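Local coordinates for acyl-coa oxidase (Arabidopsis thaliana, PDB 1W07), which catalyses the FAD-dependent oxidation of long- and medium-chain acyl-CoAs to 2-trans-enoyl-CoAs, passing electrons to oxygen to give hydrogen peroxide in peroxisomal beta-oxidation, at residues Tyr283-Ile288 and Glu372-Thr377; Ser340-Arg345 and Lys550-Leu555; Arg345-Trp350 and Val532-Ala537; Ala537-Asp542 and Asn554-Tyr559. The protein carries 1 engineered substitution. One frame throughout, in Å; residues are numbered along the deposited sequence. Where two conformers were deposited one is given.

Interaction 1: residues Tyr283-Ile288 and Glu372-Thr377; sequences YVRQTI and EAHACT. With PT (platinum (II) ion), chain M.
Arg285 on helix 278-309 and Thr377 on helix 370-398 mark the closest backbone approach here, their CA atoms 6.3 Å apart. Both helices belong to the C-alpha1 domain, the helical domain that follows the beta domain of the acyl-CoA oxidase fold. Arg285 does the reaching. Its CG lies anti to the carbonyl carbon (chi1 -67°), and from there the chain runs extended to NE, carrying the guanidinium over to the second helix. NH1 ends beside Thr377 OG1, which lies at the edge of the guanidinium and near its plane, 3.7 Å away, a contact rather than a bond. The same NH1 comes within 3.6 Å of His374 CD2, with the guanidinium and imidazole planes 55° apart. Behind the contact, Arg285 NE forms a long, weak ion pair with Glu424 OE1, the inferred proton acceptor, so the arginine belongs to the immediate surroundings of the active site. A platinum ion, most likely a heavy atom added for structure determination, lies between the guanidinium and the imidazole. It stands over one face of the guanidinium, toward the rim, 3.4 Å from Arg285 NH1, and is bound by His374 NE2 at 2.1 Å.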
loop_
_atom_site.group_PDB
_atom_site.type_symbol
_atom_site.label_atom_id
_atom_site.label_comp_id
_atom_site.label_asym_id
_atom_site.label_seq_id
_atom_site.Cartn_x
_atom_site.Cartn_y
_atom_site.Cartn_z
ATOM N N TYR B 283 22.264 -10.209 -12.777
ATOM C CA TYR B 283 21.782 -9.330 -13.828
ATOM C C TYR B 283 20.306 -9.031 -13.615
ATOM O O TYR B 283 19.902 -7.876 -13.581
ATOM C CB TYR B 283 21.982 -9.989 -15.193
ATOM C CG TYR B 283 21.609 -9.108 -16.356
ATOM C CD1 TYR B 283 22.303 -7.921 -16.608
ATOM C CD2 TYR B 283 20.578 -9.467 -17.224
ATOM C CE1 TYR B 283 21.982 -7.121 -17.699
ATOM C CE2 TYR B 283 20.251 -8.673 -18.318
ATOM C CZ TYR B 283 20.956 -7.505 -18.549
ATOM O OH TYR B 283 20.644 -6.726 -19.641
ATOM N N VAL B 284 19.509 -10.083 -13.471
ATOM C CA VAL B 284 18.075 -9.927 -13.268
ATOM C C VAL B 284 17.795 -9.048 -12.048
ATOM O O VAL B 284 16.904 -8.196 -12.072
ATOM C CB VAL B 284 17.391 -11.290 -13.070
ATOM C CG1 VAL B 284 15.895 -11.108 -12.943
ATOM C CG2 VAL B 284 17.717 -12.212 -14.241
ATOM N N ARG B 285 18.568 -9.251 -10.986
ATOM C CA ARG B 285 18.402 -8.479 -9.767
ATOM C C ARG B 285 18.855 -7.046 -9.969
ATOM O O ARG B 285 18.357 -6.121 -9.323
ATOM C CB ARG B 285 19.183 -9.135 -8.632
ATOM C CG ARG B 285 18.619 -10.480 -8.217
ATOM C CD ARG B 285 19.463 -11.095 -7.128
ATOM N NE ARG B 285 18.820 -12.259 -6.528
ATOM C CZ ARG B 285 19.370 -12.976 -5.554
ATOM N NH1 ARG B 285 20.571 -12.650 -5.088
ATOM N NH2 ARG B 285 18.717 -14.003 -5.038
ATOM N N GLN B 286 19.804 -6.866 -10.879
ATOM C CA GLN B 286 20.325 -5.541 -11.188
ATOM C C GLN B 286 19.257 -4.767 -11.946
ATOM O O GLN B 286 19.071 -3.569 -11.721
ATOM C CB GLN B 286 21.606 -5.668 -12.036
ATOM C CG GLN B 286 22.313 -4.354 -12.352
ATOM C CD GLN B 286 21.584 -3.523 -13.396
ATOM O OE1 GLN B 286 21.115 -4.048 -14.404
ATOM N NE2 GLN B 286 21.509 -2.216 -13.169
ATOM N N THR B 287 18.557 -5.461 -12.840
ATOM C CA THR B 287 17.496 -4.838 -13.623
ATOM C C THR B 287 16.348 -4.448 -12.688
ATOM O O THR B 287 15.719 -3.408 -12.875
ATOM C CB THR B 287 16.962 -5.784 -14.731
ATOM O OG1 THR B 287 16.246 -6.877 -14.142
ATOM C CG2 THR B 287 18.117 -6.340 -15.555
ATOM N N ILE B 288 16.084 -5.277 -11.678
ATOM C CA ILE B 288 15.027 -4.997 -10.704
ATOM C C ILE B 288 15.365 -3.716 -9.922
ATOM O O ILE B 288 14.530 -2.831 -9.757
ATOM C CB ILE B 288 14.855 -6.199 -9.730
ATOM C CG1 ILE B 288 14.305 -7.408 -10.495
ATOM C CG2 ILE B 288 13.924 -5.845 -8.577
ATOM C CD1 ILE B 288 14.293 -8.672 -9.680
ATOM N N GLU B 372 30.174 -11.820 -1.728
ATOM C CA GLU B 372 29.802 -10.429 -1.486
ATOM C C GLU B 372 28.814 -9.924 -2.543
ATOM O O GLU B 372 27.803 -9.306 -2.218
ATOM C CB GLU B 372 31.051 -9.540 -1.490
ATOM C CG GLU B 372 30.793 -8.098 -1.074
ATOM C CD GLU B 372 31.452 -7.089 -2.001
ATOM O OE1 GLU B 372 32.641 -7.271 -2.342
ATOM O OE2 GLU B 372 30.785 -6.105 -2.380
ATOM N N ALA B 373 29.122 -10.204 -3.805
ATOM C CA ALA B 373 28.293 -9.778 -4.930
ATOM C C ALA B 373 26.854 -10.245 -4.754
ATOM O O ALA B 373 25.907 -9.503 -5.016
ATOM C CB ALA B 373 28.863 -10.314 -6.226
ATOM N N HIS B 374 26.699 -11.480 -4.301
ATOM C CA HIS B 374 25.389 -12.039 -4.089
ATOM C C HIS B 374 24.608 -11.394 -2.948
ATOM O O HIS B 374 23.392 -11.164 -3.075
ATOM C CB HIS B 374 25.521 -13.525 -3.836
ATOM C CG HIS B 374 24.823 -14.332 -4.868
ATOM N ND1 HIS B 374 25.120 -15.649 -5.121
ATOM C CD2 HIS B 374 23.830 -13.994 -5.713
ATOM C CE1 HIS B 374 24.344 -16.083 -6.096
ATOM N NE2 HIS B 374 23.558 -15.094 -6.466
ATOM N N ALA B 375 25.304 -11.105 -1.849
ATOM C CA ALA B 375 24.716 -10.465 -0.682
ATOM C C ALA B 375 24.203 -9.076 -1.036
ATOM O O ALA B 375 23.042 -8.756 -0.786
ATOM C CB ALA B 375 25.750 -10.371 0.441
ATOM N N CYS B 376 25.082 -8.250 -1.616
ATOM C CA CYS B 376 24.717 -6.892 -2.020
ATOM C C CYS B 376 23.513 -6.891 -2.937
ATOM O O CYS B 376 22.529 -6.182 -2.695
ATOM C CB CYS B 376 25.887 -6.217 -2.758
ATOM S SG CYS B 376 27.296 -5.755 -1.740
ATOM N N THR B 377 23.582 -7.684 -4.008
ATOM C CA THR B 377 22.494 -7.752 -4.967
ATOM C C THR B 377 21.183 -8.168 -4.301
ATOM O O THR B 377 20.177 -7.494 -4.464
ATOM C CB THR B 377 22.793 -8.728 -6.114
ATOM O OG1 THR B 377 23.136 -10.015 -5.586
ATOM C CG2 THR B 377 23.932 -8.216 -6.943
HETATM PT PT PT M . 21.574 -15.438 -6.853
#

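Interaction 2: residues Ser340-Arg345 and Lys550-Leu555; sequences SAYAFR and KQLNNL
Tyr342 of helix 328-363 lays its ring against two leucines of helix 548-566, and both methyls rise on the same side of the ring plane. Leu555 comes over the face: its CD1 stands 3.9 Å from the ring centroid and 21° off the normal, a CH-pi contact. The methyl is shifted toward the rim, with Tyr342 CD1 as its nearest ring atom. Leu552 crosses the tyrosine at about a right angle and meets the other flank of the ring obliquely, its CD2 lying 3.6 Å from Tyr342 CD2. The two methyls thus divide the ring between them, one on the CD1 side and one on the CD2 side. With CG anti to the carbonyl carbon (chi1 -79°), the ring leans out from its helix into this position.

The far end of the ring is held by a hydrogen bond between Tyr342 OH and Leu603 O; Trp25 separately meets the ring edge-to-face. The bond gives the buried hydroxyl a polar partner and restricts how the ring can shift. Were Tyr342 an alanine, Leu603 O would probably lose its hydroxyl partner and a gap would open against the two leucine methyls. Around the pair, Phe535 touches both Tyr342 and Leu555, while Met21 touches both Tyr342 and Leu552. The arrangement is apolar helix-to-helix packing at the joint between the C-alpha1 domain and the C-terminal helical domain of acyl-CoA oxidases, away from the flavin.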
loop_
_atom_site.group_PDB
_atom_site.type_symbol
_atom_site.label_atom_id
_atom_site.label_comp_id
_atom_site.label_asym_id
_atom_site.label_seq_id
_atom_site.Cartn_x
_atom_site.Cartn_y
_atom_site.Cartn_z
ATOM N N SER B 340 15.285 9.323 -2.570
ATOM C CA SER B 340 15.445 7.872 -2.737
ATOM C C SER B 340 15.439 7.473 -4.206
ATOM O O SER B 340 16.110 6.517 -4.595
ATOM C CB SER B 340 14.329 7.102 -2.014
ATOM O OG SER B 340 14.373 7.254 -0.601
ATOM N N ALA B 341 14.661 8.179 -5.018
ATOM C CA ALA B 341 14.627 7.874 -6.445
ATOM C C ALA B 341 16.036 8.056 -7.008
ATOM O O ALA B 341 16.554 7.172 -7.681
ATOM C CB ALA B 341 13.633 8.792 -7.168
ATOM N N TYR B 342 16.671 9.194 -6.730
ATOM C CA TYR B 342 18.031 9.405 -7.229
ATOM C C TYR B 342 19.012 8.434 -6.557
ATOM O O TYR B 342 19.907 7.886 -7.198
ATOM C CB TYR B 342 18.471 10.846 -6.986
ATOM C CG TYR B 342 17.906 11.843 -7.986
ATOM C CD1 TYR B 342 16.569 12.235 -7.936
ATOM C CD2 TYR B 342 18.711 12.393 -8.981
ATOM C CE1 TYR B 342 16.046 13.161 -8.850
ATOM C CE2 TYR B 342 18.209 13.308 -9.906
ATOM C CZ TYR B 342 16.874 13.692 -9.835
ATOM O OH TYR B 342 16.369 14.602 -10.734
ATOM N N ALA B 343 18.836 8.218 -5.261
ATOM C CA ALA B 343 19.699 7.300 -4.547
ATOM C C ALA B 343 19.664 5.901 -5.183
ATOM O O ALA B 343 20.714 5.275 -5.376
ATOM C CB ALA B 343 19.291 7.236 -3.088
ATOM N N PHE B 344 18.470 5.413 -5.518
ATOM C CA PHE B 344 18.317 4.084 -6.123
ATOM C C PHE B 344 18.820 4.066 -7.554
ATOM O O PHE B 344 19.298 3.046 -8.045
ATOM C CB PHE B 344 16.859 3.619 -6.077
ATOM C CG PHE B 344 16.307 3.458 -4.684
ATOM C CD1 PHE B 344 17.146 3.453 -3.566
ATOM C CD2 PHE B 344 14.941 3.280 -4.498
ATOM C CE1 PHE B 344 16.622 3.271 -2.285
ATOM C CE2 PHE B 344 14.410 3.095 -3.237
ATOM C CZ PHE B 344 15.252 3.090 -2.120
ATOM N N ARG B 345 18.715 5.197 -8.238
ATOM C CA ARG B 345 19.227 5.309 -9.606
ATOM C C ARG B 345 20.774 5.130 -9.578
ATOM O O ARG B 345 21.345 4.339 -10.336
ATOM C CB ARG B 345 18.869 6.702 -10.141
ATOM C CG ARG B 345 19.088 6.907 -11.621
ATOM C CD ARG B 345 18.124 6.043 -12.391
ATOM N NE ARG B 345 18.041 6.443 -13.785
ATOM C CZ ARG B 345 17.103 6.009 -14.617
ATOM N NH1 ARG B 345 16.166 5.164 -14.188
ATOM N NH2 ARG B 345 17.102 6.411 -15.879
ATOM N N LYS B 550 25.057 20.540 -6.654
ATOM C CA LYS B 550 24.542 21.086 -5.407
ATOM C C LYS B 550 23.190 20.468 -5.043
ATOM O O LYS B 550 22.942 20.117 -3.879
ATOM C CB LYS B 550 24.406 22.602 -5.536
ATOM C CG LYS B 550 23.732 23.278 -4.361
ATOM C CD LYS B 550 24.570 23.191 -3.094
ATOM C CE LYS B 550 23.847 23.835 -1.925
ATOM N NZ LYS B 550 23.408 25.209 -2.284
ATOM N N GLN B 551 22.307 20.343 -6.027
ATOM C CA GLN B 551 21.007 19.748 -5.755
ATOM C C GLN B 551 21.144 18.259 -5.442
ATOM O O GLN B 551 20.425 17.747 -4.599
ATOM C CB GLN B 551 20.054 19.981 -6.929
ATOM C CG GLN B 551 19.640 21.434 -7.068
ATOM C CD GLN B 551 19.169 22.015 -5.753
ATOM O OE1 GLN B 551 18.251 21.488 -5.123
ATOM N NE2 GLN B 551 19.801 23.104 -5.321
ATOM N N LEU B 552 22.066 17.566 -6.105
ATOM C CA LEU B 552 22.278 16.148 -5.823
ATOM C C LEU B 552 22.816 16.000 -4.396
ATOM O O LEU B 552 22.510 15.034 -3.690
ATOM C CB LEU B 552 23.267 15.539 -6.822
ATOM C CG LEU B 552 22.748 15.447 -8.262
ATOM C CD1 LEU B 552 23.836 14.890 -9.172
ATOM C CD2 LEU B 552 21.506 14.560 -8.292
ATOM N N ASN B 553 23.612 16.976 -3.968
ATOM C CA ASN B 553 24.180 16.969 -2.623
ATOM C C ASN B 553 23.036 17.098 -1.623
ATOM O O ASN B 553 22.995 16.390 -0.613
ATOM C CB ASN B 553 25.166 18.128 -2.454
ATOM C CG ASN B 553 25.938 18.044 -1.157
ATOM O OD1 ASN B 553 26.975 17.386 -1.074
ATOM N ND2 ASN B 553 25.420 18.693 -0.124
ATOM N N ASN B 554 22.100 17.997 -1.908
ATOM C CA ASN B 554 20.942 18.175 -1.029
ATOM C C ASN B 554 20.190 16.852 -0.867
ATOM O O ASN B 554 19.898 16.427 0.240
ATOM C CB ASN B 554 19.971 19.237 -1.595
ATOM C CG ASN B 554 20.504 20.666 -1.500
ATOM O OD1 ASN B 554 21.254 21.008 -0.581
ATOM N ND2 ASN B 554 20.075 21.517 -2.428
ATOM N N LEU B 555 19.867 16.209 -1.987
ATOM C CA LEU B 555 19.136 14.949 -1.958
ATOM C C LEU B 555 19.941 13.857 -1.253
ATOM O O LEU B 555 19.393 13.079 -0.470
ATOM C CB LEU B 555 18.783 14.507 -3.386
ATOM C CG LEU B 555 17.853 15.434 -4.183
ATOM C CD1 LEU B 555 17.658 14.890 -5.614
ATOM C CD2 LEU B 555 16.520 15.561 -3.436
#

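Interaction 3: residues Arg345-Trp350 and Val532-Ala537; sequences RFVGEW and VSKFIA
Lys534 opens the contact by laying the end of its chain over the indole of Trp350. The chain bends at chi2 (-57°) and then runs straight, so that CD, CE and NZ pass across the ring face. CE sits 3.6 Å from the centroid of the five-membered ring, almost on the normal, as a CH-pi contact. NZ lies 3.5 Å from the same centroid, 31° off the normal, making a cation-pi interaction. NZ is also 3.1 Å from Trp350 NE1, but both are donors and no bond joins them. Without the indole, as with a leucine here, the Lys534 ammonium is likely to lose its aromatic face and the lysine chain to become freer to swing. Nearer the backbone, Lys534 CG meets Val347 CG2 at 4.2 Å.

Segments 345-350 and 532-537 cross almost perpendicularly, their axes 8.8 Å apart at closest approach. Here helix 328-363 of the C-alpha1 domain packs against helix 516-538 of the C-terminal helical domain, a two-domain helical build found in acyl-CoA oxidases.

Phe535, next in the chain, forms an offset edge-to-face pair with Phe346. The edge of Phe346 points at the face of Phe535, with planes at 70° and centroids 5.1 Å apart; Phe346 CE1 and Phe535 CE2 approach to 3.4 Å.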
loop_
_atom_site.group_PDB
_atom_site.type_symbol
_atom_site.label_atom_id
_atom_site.label_comp_id
_atom_site.label_asym_id
_atom_site.label_seq_id
_atom_site.Cartn_x
_atom_site.Cartn_y
_atom_site.Cartn_z
ATOM N N ARG B 345 18.715 5.197 -8.238
ATOM C CA ARG B 345 19.227 5.309 -9.606
ATOM C C ARG B 345 20.774 5.130 -9.578
ATOM O O ARG B 345 21.345 4.339 -10.336
ATOM C CB ARG B 345 18.869 6.702 -10.141
ATOM C CG ARG B 345 19.088 6.907 -11.621
ATOM C CD ARG B 345 18.124 6.043 -12.391
ATOM N NE ARG B 345 18.041 6.443 -13.785
ATOM C CZ ARG B 345 17.103 6.009 -14.617
ATOM N NH1 ARG B 345 16.166 5.164 -14.188
ATOM N NH2 ARG B 345 17.102 6.411 -15.879
ATOM N N PHE B 346 21.444 5.863 -8.686
ATOM C CA PHE B 346 22.903 5.792 -8.574
ATOM C C PHE B 346 23.380 4.418 -8.071
ATOM O O PHE B 346 24.384 3.879 -8.561
ATOM C CB PHE B 346 23.400 6.919 -7.655
ATOM C CG PHE B 346 23.110 8.313 -8.189
ATOM C CD1 PHE B 346 22.825 9.368 -7.323
ATOM C CD2 PHE B 346 23.094 8.562 -9.562
ATOM C CE1 PHE B 346 22.522 10.646 -7.816
ATOM C CE2 PHE B 346 22.795 9.831 -10.072
ATOM C CZ PHE B 346 22.504 10.879 -9.191
ATOM N N VAL B 347 22.662 3.841 -7.112
ATOM C CA VAL B 347 23.064 2.537 -6.618
ATOM C C VAL B 347 22.849 1.529 -7.744
ATOM O O VAL B 347 23.536 0.517 -7.832
ATOM C CB VAL B 347 22.267 2.125 -5.344
ATOM C CG1 VAL B 347 20.908 1.553 -5.718
ATOM C CG2 VAL B 347 23.084 1.128 -4.528
ATOM N N GLY B 348 21.897 1.830 -8.619
ATOM C CA GLY B 348 21.621 0.958 -9.745
ATOM C C GLY B 348 22.757 1.047 -10.746
ATOM O O GLY B 348 23.109 0.058 -11.398
ATOM N N GLU B 349 23.338 2.238 -10.878
ATOM C CA GLU B 349 24.454 2.430 -11.806
ATOM C C GLU B 349 25.625 1.586 -11.317
ATOM O O GLU B 349 26.298 0.924 -12.112
ATOM C CB GLU B 349 24.892 3.901 -11.840
ATOM C CG GLU B 349 24.107 4.797 -12.805
ATOM C CD GLU B 349 24.489 6.277 -12.681
ATOM O OE1 GLU B 349 25.651 6.579 -12.329
ATOM O OE2 GLU B 349 23.630 7.139 -12.956
ATOM N N TRP B 350 25.867 1.634 -10.005
ATOM C CA TRP B 350 26.958 0.887 -9.393
ATOM C C TRP B 350 26.742 -0.612 -9.574
ATOM O O TRP B 350 27.675 -1.340 -9.909
ATOM C CB TRP B 350 27.058 1.220 -7.902
ATOM C CG TRP B 350 28.096 0.406 -7.188
ATOM C CD1 TRP B 350 29.453 0.587 -7.227
ATOM C CD2 TRP B 350 27.873 -0.746 -6.368
ATOM N NE1 TRP B 350 30.085 -0.386 -6.483
ATOM C CE2 TRP B 350 29.140 -1.217 -5.945
ATOM C CE3 TRP B 350 26.724 -1.432 -5.948
ATOM C CZ2 TRP B 350 29.286 -2.342 -5.123
ATOM C CZ3 TRP B 350 26.873 -2.558 -5.130
ATOM C CH2 TRP B 350 28.142 -2.996 -4.727
ATOM N N VAL B 532 23.743 4.670 0.891
ATOM C CA VAL B 532 24.259 5.968 1.303
ATOM C C VAL B 532 25.681 6.199 0.800
ATOM O O VAL B 532 26.003 7.288 0.314
ATOM C CB VAL B 532 24.259 6.125 2.838
ATOM C CG1 VAL B 532 24.902 7.454 3.210
ATOM C CG2 VAL B 532 22.843 6.060 3.385
ATOM N N SER B 533 26.529 5.177 0.914
ATOM C CA SER B 533 27.923 5.280 0.490
ATOM C C SER B 533 28.066 5.462 -1.013
ATOM O O SER B 533 28.968 6.156 -1.465
ATOM C CB SER B 533 28.731 4.052 0.951
ATOM O OG SER B 533 28.426 2.917 0.160
ATOM N N LYS B 534 27.183 4.839 -1.790
ATOM C CA LYS B 534 27.244 4.974 -3.244
ATOM C C LYS B 534 26.753 6.341 -3.721
ATOM O O LYS B 534 27.202 6.839 -4.755
ATOM C CB LYS B 534 26.444 3.869 -3.926
ATOM C CG LYS B 534 26.941 2.490 -3.566
ATOM C CD LYS B 534 28.408 2.350 -3.915
ATOM C CE LYS B 534 28.997 1.088 -3.328
ATOM N NZ LYS B 534 30.427 0.968 -3.711
ATOM N N PHE B 535 25.833 6.945 -2.976
ATOM C CA PHE B 535 25.333 8.278 -3.309
ATOM C C PHE B 535 26.454 9.284 -3.022
ATOM O O PHE B 535 26.719 10.176 -3.824
ATOM C CB PHE B 535 24.094 8.609 -2.467
ATOM C CG PHE B 535 23.184 9.634 -3.090
ATOM C CD1 PHE B 535 21.830 9.643 -2.779
ATOM C CD2 PHE B 535 23.672 10.576 -3.993
ATOM C CE1 PHE B 535 20.968 10.577 -3.363
ATOM C CE2 PHE B 535 22.823 11.513 -4.583
ATOM C CZ PHE B 535 21.463 11.511 -4.265
ATOM N N ILE B 536 27.108 9.141 -1.871
ATOM C CA ILE B 536 28.217 10.020 -1.495
ATOM C C ILE B 536 29.366 9.857 -2.507
ATOM O O ILE B 536 30.068 10.816 -2.832
ATOM C CB ILE B 536 28.736 9.679 -0.069
ATOM C CG1 ILE B 536 27.658 10.016 0.959
ATOM C CG2 ILE B 536 30.042 10.423 0.220
ATOM C CD1 ILE B 536 28.041 9.699 2.396
ATOM N N ALA B 537 29.551 8.637 -3.005
ATOM C CA ALA B 537 30.604 8.374 -3.977
ATOM C C ALA B 537 30.250 9.035 -5.302
ATOM O O ALA B 537 31.124 9.509 -6.032
ATOM C CB ALA B 537 30.779 6.875 -4.179
#

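Interaction 4: residues Ala537-Asp542 and Asn554-Tyr559; sequences AKLEQD and NLCYIY
Leu539 pushes its CD1 methyl against Cys556, overlapping both side-chain atoms of the cysteine: CB lies 3.6 Å from this methyl and SG 3.7 Å. The contact closes a helix-loop-helix unit in the C-terminal helical domain, in the connection between helix 516-538 and helix 548-566. Leu539 occupies the second position of a type I beta turn from Lys538 to Gln541, and the turn presents its side chain to the next helix. Even so the backbones stay well apart, with 8.4 Å between the CA atoms of Leu539 and Cys556, and the side chains span the difference.

Cys556 is set for this by its torsion: SG stands anti to the backbone N (chi1 175°) and extends from the helix toward the turn. Within its own helix, SG lies over one face of the Tyr557 ring, offset toward the rim. The same Leu539 methyl reaches that ring more loosely and at a slant, 4.3 Å from Tyr557 CE1. Phe535 and Ile536 of helix 516-538 touch Cys556 too, while Tyr557 is backed by Pro480 and Val483 of helix 480-503.

Polar groups tie the connection itself: Lys549 NZ is hydrogen-bonded to the carbonyls of Leu539 and Gln541. Across the turn Lys538 NZ donates to Gln541 OE1 at 3.2 Å, tilted 34° out of the amide plane.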
loop_
_atom_site.group_PDB
_atom_site.type_symbol
_atom_site.label_atom_id
_atom_site.label_comp_id
_atom_site.label_asym_id
_atom_site.label_seq_id
_atom_site.Cartn_x
_atom_site.Cartn_y
_atom_site.Cartn_z
ATOM N N ALA B 537 29.551 8.637 -3.005
ATOM C CA ALA B 537 30.604 8.374 -3.977
ATOM C C ALA B 537 30.250 9.035 -5.302
ATOM O O ALA B 537 31.124 9.509 -6.032
ATOM C CB ALA B 537 30.779 6.875 -4.179
ATOM N N LYS B 538 28.960 9.065 -5.613
ATOM C CA LYS B 538 28.506 9.652 -6.863
ATOM C C LYS B 538 28.844 11.129 -6.915
ATOM O O LYS B 538 29.191 11.656 -7.976
ATOM C CB LYS B 538 26.997 9.470 -7.017
ATOM C CG LYS B 538 26.433 10.054 -8.310
ATOM C CD LYS B 538 26.972 9.327 -9.535
ATOM C CE LYS B 538 26.396 9.910 -10.820
ATOM N NZ LYS B 538 26.841 9.137 -12.013
ATOM N N LEU B 539 28.743 11.791 -5.766
ATOM C CA LEU B 539 29.020 13.222 -5.670
ATOM C C LEU B 539 30.503 13.537 -5.816
ATOM O O LEU B 539 30.873 14.699 -5.991
ATOM C CB LEU B 539 28.526 13.764 -4.329
ATOM C CG LEU B 539 27.052 13.567 -3.991
ATOM C CD1 LEU B 539 26.784 14.132 -2.613
ATOM C CD2 LEU B 539 26.180 14.251 -5.023
ATOM N N GLU B 540 31.343 12.509 -5.735
ATOM C CA GLU B 540 32.785 12.701 -5.858
ATOM C C GLU B 540 33.193 12.739 -7.326
ATOM O O GLU B 540 34.322 13.091 -7.658
ATOM C CB GLU B 540 33.533 11.577 -5.139
ATOM C CG GLU B 540 33.075 11.358 -3.710
ATOM C CD GLU B 540 33.965 10.395 -2.949
ATOM O OE1 GLU B 540 34.385 9.374 -3.536
ATOM O OE2 GLU B 540 34.230 10.656 -1.757
ATOM N N GLN B 541 32.263 12.367 -8.198
ATOM C CA GLN B 541 32.513 12.355 -9.632
ATOM C C GLN B 541 32.350 13.763 -10.203
ATOM O O GLN B 541 31.855 14.672 -9.528
ATOM C CB GLN B 541 31.530 11.417 -10.332
ATOM C CG GLN B 541 31.734 9.928 -10.038
ATOM C CD GLN B 541 30.660 9.062 -10.679
ATOM O OE1 GLN B 541 29.998 9.481 -11.631
ATOM N NE2 GLN B 541 30.492 7.844 -10.170
ATOM N N ASP B 542 32.780 13.952 -11.446
ATOM C CA ASP B 542 32.648 15.248 -12.095
ATOM C C ASP B 542 31.269 15.303 -12.741
ATOM O O ASP B 542 30.988 14.582 -13.700
ATOM C CB ASP B 542 33.732 15.422 -13.153
ATOM N N ASN B 554 22.100 17.997 -1.908
ATOM C CA ASN B 554 20.942 18.175 -1.029
ATOM C C ASN B 554 20.190 16.852 -0.867
ATOM O O ASN B 554 19.898 16.427 0.240
ATOM C CB ASN B 554 19.971 19.237 -1.595
ATOM C CG ASN B 554 20.504 20.666 -1.500
ATOM O OD1 ASN B 554 21.254 21.008 -0.581
ATOM N ND2 ASN B 554 20.075 21.517 -2.428
ATOM N N LEU B 555 19.867 16.209 -1.987
ATOM C CA LEU B 555 19.136 14.949 -1.958
ATOM C C LEU B 555 19.941 13.857 -1.253
ATOM O O LEU B 555 19.393 13.079 -0.470
ATOM C CB LEU B 555 18.783 14.507 -3.386
ATOM C CG LEU B 555 17.853 15.434 -4.183
ATOM C CD1 LEU B 555 17.658 14.890 -5.614
ATOM C CD2 LEU B 555 16.520 15.561 -3.436
ATOM N N CYS B 556 21.245 13.808 -1.518
ATOM C CA CYS B 556 22.104 12.813 -0.892
ATOM C C CYS B 556 21.974 12.845 0.615
ATOM O O CYS B 556 21.785 11.802 1.240
ATOM C CB CYS B 556 23.574 13.034 -1.268
ATOM S SG CYS B 556 24.755 11.935 -0.430
ATOM N N TYR B 557 22.081 14.031 1.215
ATOM C CA TYR B 557 21.996 14.109 2.663
ATOM C C TYR B 557 20.586 14.044 3.222
ATOM O O TYR B 557 20.401 13.727 4.401
ATOM C CB TYR B 557 22.773 15.327 3.182
ATOM C CG TYR B 557 24.253 15.141 2.976
ATOM C CD1 TYR B 557 24.870 15.570 1.799
ATOM C CD2 TYR B 557 25.019 14.420 3.896
ATOM C CE1 TYR B 557 26.208 15.274 1.541
ATOM C CE2 TYR B 557 26.358 14.123 3.639
ATOM C CZ TYR B 557 26.942 14.543 2.468
ATOM O OH TYR B 557 28.242 14.175 2.206
ATOM N N ILE B 558 19.594 14.335 2.385
ATOM C CA ILE B 558 18.195 14.211 2.791
ATOM C C ILE B 558 17.942 12.709 2.959
ATOM O O ILE B 558 17.334 12.280 3.934
ATOM C CB ILE B 558 17.205 14.737 1.702
ATOM C CG1 ILE B 558 17.085 16.262 1.784
ATOM C CG2 ILE B 558 15.827 14.050 1.867
ATOM C CD1 ILE B 558 16.185 16.869 0.711
ATOM N N TYR B 559 18.404 11.912 1.999
ATOM C CA TYR B 559 18.219 10.456 2.064
ATOM C C TYR B 559 18.848 9.902 3.361
ATOM O O TYR B 559 18.190 9.219 4.156
ATOM C CB TYR B 559 18.859 9.794 0.824
ATOM C CG TYR B 559 18.730 8.276 0.764
ATOM C CD1 TYR B 559 17.490 7.650 0.570
ATOM C CD2 TYR B 559 19.836 7.466 0.986
ATOM C CE1 TYR B 559 17.363 6.239 0.612
ATOM C CE2 TYR B 559 19.725 6.072 1.036
ATOM C CZ TYR B 559 18.506 5.464 0.852
ATOM O OH TYR B 559 18.448 4.083 0.903
#

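Interactions 2, 3 and 4 form one continuous core of three helices, 328-363, 516-538 and 548-566, taken pair by pair; their centres lie 6 to 9 Å apart. Phe535 is the common element: its CD1 packs 3.5 Å from Ala343 CB of interaction 2, and its CE1 3.5 Å from Cys556 CA of interaction 4. A salt bridge, Glu349 OE1 to Lys538 NZ at 2.8 Å, links interactions 3 and 4. Interaction 1 adjoins interaction 3 through Gln286 NE2 and Gly348 O, a probable hydrogen bond of 3.3 Å. It alone borders the active site: the Arg285 side chain comes to about 4 Å from that of Glu424 and about 11 Å from a bound FAD.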